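Local coordinates for protein Wss1p (Saccharomyces cerevisiae FostersO, PDB 5XBN) that cleaves DNA-binding proteins as a DNA-dependent, zinc-dependent metalloendopeptidase and takes part in the repair of toxic DNA-protein cross-links, at residues Q36-K41 / R93-T98. Residues are numbered along the deposited sequence; the frame is centred on the assembly and turned at random.
Sequences QSKPNK and RLRCST
Arg95 reaches from the end of strand 89-96 into the loop 36-41 and grips the carbonyl oxygen of Pro39 with both terminal nitrogens. Arg95 NH1 lies 2.7 Å from Pro39 O, in the carbonyl plane, whereas Arg95 NH2, 2.8 Å from Pro39 O, sits above that plane. Both bonds are bent, with N-H...O angles of 138° and 135°, as expected when two nitrogens share one acceptor at the guanidinium edge. The arginine is extended from CG to NE, which carries the flat group clear of its strand to the loop. Over one guanidinium face lies the CB of Lys38, 3.4 Å from Arg95 CZ and off-centre over the plane. Lys38 then bends at chi2 (-63°), and its ammonium turns to Glu100, with which it forms a salt bridge. The ring of Pro39 adds a looser touch, its CG 3.9 Å from Arg95 NH1. Outside the two segments, Arg95 NE forms a salt bridge with Glu71 of strand 66-72, and NH1 also bonds Glu100 O. Replacing Arg95 by an alanine is likely to strip Pro39 O of the two donors described here and to remove a charge that pairs with Glu71. Through this one guanidinium, the approach to helix 41-54 is joined to the C-terminal part of the inner strand 89-96, away from the zinc site, and the carboxylates of Glu71 and Glu100 probably offset the charge of the two basic side chains.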
ATOM      1  N   GLN A  36       6.401  15.544  -2.725  1.00 24.48           N
ATOM      2  CA  GLN A  36       6.749  16.352  -3.889  1.00 27.10           C
ATOM      3  C   GLN A  36       8.185  16.871  -3.881  1.00 30.91           C
ATOM      4  O   GLN A  36       8.715  17.267  -4.922  1.00 31.56           O
ATOM      5  CB  GLN A  36       5.782  17.526  -3.992  1.00 27.16           C
ATOM      6  CG  GLN A  36       4.382  17.140  -4.373  1.00 26.92           C
ATOM      7  CD  GLN A  36       4.358  16.396  -5.669  1.00 32.21           C
ATOM      8  OE1 GLN A  36       4.766  16.926  -6.705  1.00 29.61           O
ATOM      9  NE2 GLN A  36       3.894  15.155  -5.633  1.00 31.10           N
ATOM     10  N   SER A  37       8.823  16.877  -2.720  1.00 30.56           N
ATOM     11  CA  SER A  37      10.158  17.459  -2.628  1.00 37.47           C
ATOM     12  C   SER A  37      11.260  16.400  -2.719  1.00 40.01           C
ATOM     13  O   SER A  37      12.444  16.727  -2.695  1.00 39.20           O
ATOM     14  CB  SER A  37      10.290  18.264  -1.332  1.00 37.56           C
ATOM     15  OG  SER A  37       9.950  17.475  -0.206  1.00 42.42           O
ATOM     16  N   LYS A  38      10.868  15.135  -2.835  1.00 33.96           N
ATOM     17  CA  LYS A  38      11.823  14.035  -2.925  1.00 35.12           C
ATOM     18  C   LYS A  38      12.287  13.811  -4.363  1.00 31.27           C
ATOM     19  O   LYS A  38      11.552  14.096  -5.310  1.00 30.48           O
ATOM     20  CB  LYS A  38      11.208  12.741  -2.369  1.00 31.32           C
ATOM     21  CG  LYS A  38      10.867  12.782  -0.895  1.00 33.13           C
ATOM     22  CD  LYS A  38      12.097  12.965  -0.031  1.00 38.99           C
ATOM     23  CE  LYS A  38      11.707  13.178   1.423  1.00 40.93           C
ATOM     24  NZ  LYS A  38      12.897  13.435   2.271  1.00 46.42           N
ATOM     25  N   PRO A  39      13.508  13.277  -4.529  1.00 36.37           N
ATOM     26  CA  PRO A  39      14.039  13.008  -5.868  1.00 37.54           C
ATOM     27  C   PRO A  39      13.232  11.952  -6.599  1.00 36.41           C
ATOM     28  O   PRO A  39      12.774  10.995  -5.968  1.00 33.48           O
ATOM     29  CB  PRO A  39      15.457  12.507  -5.592  1.00 41.42           C
ATOM     30  CG  PRO A  39      15.423  12.016  -4.189  1.00 40.27           C
ATOM     31  CD  PRO A  39      14.467  12.909  -3.474  1.00 35.75           C
ATOM     32  N   ASN A  40      13.068  12.136  -7.907  1.00 32.75           N
ATOM     33  CA  ASN A  40      12.357  11.185  -8.759  1.00 32.41           C
ATOM     34  C   ASN A  40      10.919  10.968  -8.308  1.00 32.55           C
ATOM     35  O   ASN A  40      10.453   9.832  -8.266  1.00 28.97           O
ATOM     36  CB  ASN A  40      13.091   9.839  -8.801  1.00 30.24           C
ATOM     37  CG  ASN A  40      14.519   9.966  -9.297  1.00 39.84           C
ATOM     38  OD1 ASN A  40      15.469   9.732  -8.554  1.00 44.37           O
ATOM     39  ND2 ASN A  40      14.674  10.335 -10.561  1.00 40.14           N
ATOM     40  N   LYS A  41      10.227  12.056  -7.982  1.00 30.45           N
ATOM     41  CA  LYS A  41       8.845  11.974  -7.506  1.00 31.70           C
ATOM     42  C   LYS A  41       7.901  11.476  -8.590  1.00 31.79           C
ATOM     43  O   LYS A  41       6.823  10.950  -8.297  1.00 28.47           O
ATOM     44  CB  LYS A  41       8.367  13.331  -6.991  1.00 29.36           C
ATOM     45  CG  LYS A  41       8.096  14.354  -8.074  1.00 33.83           C
ATOM     46  CD  LYS A  41       7.726  15.695  -7.466  1.00 35.37           C
ATOM     47  CE  LYS A  41       7.302  16.697  -8.524  1.00 37.88           C
ATOM     48  NZ  LYS A  41       6.920  17.997  -7.893  1.00 36.87           N
ATOM     49  N   ARG A  93       5.728   3.952   3.194  1.00 20.56           N
ATOM     50  CA  ARG A  93       7.113   4.294   2.885  1.00 20.32           C
ATOM     51  C   ARG A  93       7.476   3.671   1.547  1.00 22.53           C
ATOM     52  O   ARG A  93       7.328   2.463   1.373  1.00 23.21           O
ATOM     53  CB  ARG A  93       8.063   3.797   3.972  1.00 21.06           C
ATOM     54  CG  ARG A  93       9.524   4.146   3.679  1.00 27.06           C
ATOM     55  CD  ARG A  93      10.464   3.423   4.642  1.00 29.32           C
ATOM     56  NE  ARG A  93      10.398   3.937   6.011  1.00 28.04           N
ATOM     57  CZ  ARG A  93      11.072   4.995   6.448  1.00 33.89           C
ATOM     58  NH1 ARG A  93      11.862   5.671   5.623  1.00 35.15           N
ATOM     59  NH2 ARG A  93      10.963   5.376   7.711  1.00 32.83           N
ATOM     60  N   LEU A  94       7.928   4.494   0.601  1.00 22.06           N
ATOM     61  CA  LEU A  94       8.307   4.018  -0.730  1.00 21.05           C
ATOM     62  C   LEU A  94       9.819   3.936  -0.905  1.00 26.60           C
ATOM     63  O   LEU A  94      10.311   3.261  -1.802  1.00 27.72           O
ATOM     64  CB  LEU A  94       7.748   4.942  -1.815  1.00 25.10           C
ATOM     65  CG  LEU A  94       6.237   5.141  -1.898  1.00 23.42           C
ATOM     66  CD1 LEU A  94       5.926   6.051  -3.071  1.00 21.84           C
ATOM     67  CD2 LEU A  94       5.506   3.812  -2.039  1.00 22.51           C
ATOM     68  N   ARG A  95      10.542   4.638  -0.043  1.00 26.10           N
ATOM     69  CA  ARG A  95      11.980   4.831  -0.221  1.00 28.44           C
ATOM     70  C   ARG A  95      12.805   4.212   0.901  1.00 30.63           C
ATOM     71  O   ARG A  95      12.369   4.184   2.048  1.00 29.99           O
ATOM     72  CB  ARG A  95      12.278   6.328  -0.314  1.00 23.88           C
ATOM     73  CG  ARG A  95      11.624   7.011  -1.492  1.00 26.09           C
ATOM     74  CD  ARG A  95      11.636   8.514  -1.310  1.00 28.98           C
ATOM     75  NE  ARG A  95      10.860   9.174  -2.348  1.00 25.84           N
ATOM     76  CZ  ARG A  95      11.359   9.544  -3.523  1.00 32.26           C
ATOM     77  NH1 ARG A  95      12.643   9.323  -3.797  1.00 30.14           N
ATOM     78  NH2 ARG A  95      10.576  10.132  -4.418  1.00 26.91           N
ATOM     79  N   CYS A  96      14.005   3.736   0.571  1.00 31.11           N
ATOM     80  CA  CYS A  96      14.921   3.197   1.583  1.00 35.71           C
ATOM     81  C   CYS A  96      15.232   4.224   2.671  1.00 36.05           C
ATOM     82  O   CYS A  96      15.503   5.393   2.382  1.00 39.04           O
ATOM     83  CB  CYS A  96      16.224   2.717   0.929  1.00 42.48           C
ATOM     84  SG  CYS A  96      16.136   1.039   0.265  1.00 61.88           S
ATOM     85  N   SER A  97      15.194   3.778   3.923  1.00 39.61           N
ATOM     86  CA  SER A  97      15.298   4.683   5.062  1.00 40.62           C
ATOM     87  C   SER A  97      16.722   5.188   5.282  1.00 45.67           C
ATOM     88  O   SER A  97      16.942   6.097   6.080  1.00 52.10           O
ATOM     89  CB  SER A  97      14.792   3.998   6.332  1.00 43.59           C
ATOM     90  OG  SER A  97      15.554   2.840   6.626  1.00 49.09           O
ATOM     91  N   THR A  98      17.683   4.593   4.580  1.00 44.88           N
ATOM     92  CA  THR A  98      19.070   5.051   4.641  1.00 46.32           C
ATOM     93  C   THR A  98      19.541   5.642   3.316  1.00 46.89           C
ATOM     94  O   THR A  98      20.726   5.938   3.153  1.00 52.37           O
ATOM     95  CB  THR A  98      20.043   3.914   5.035  1.00 47.62           C
ATOM     96  OG1 THR A  98      19.960   2.852   4.077  1.00 46.21           O
ATOM     97  CG2 THR A  98      19.727   3.385   6.424  1.00 47.03           C
TER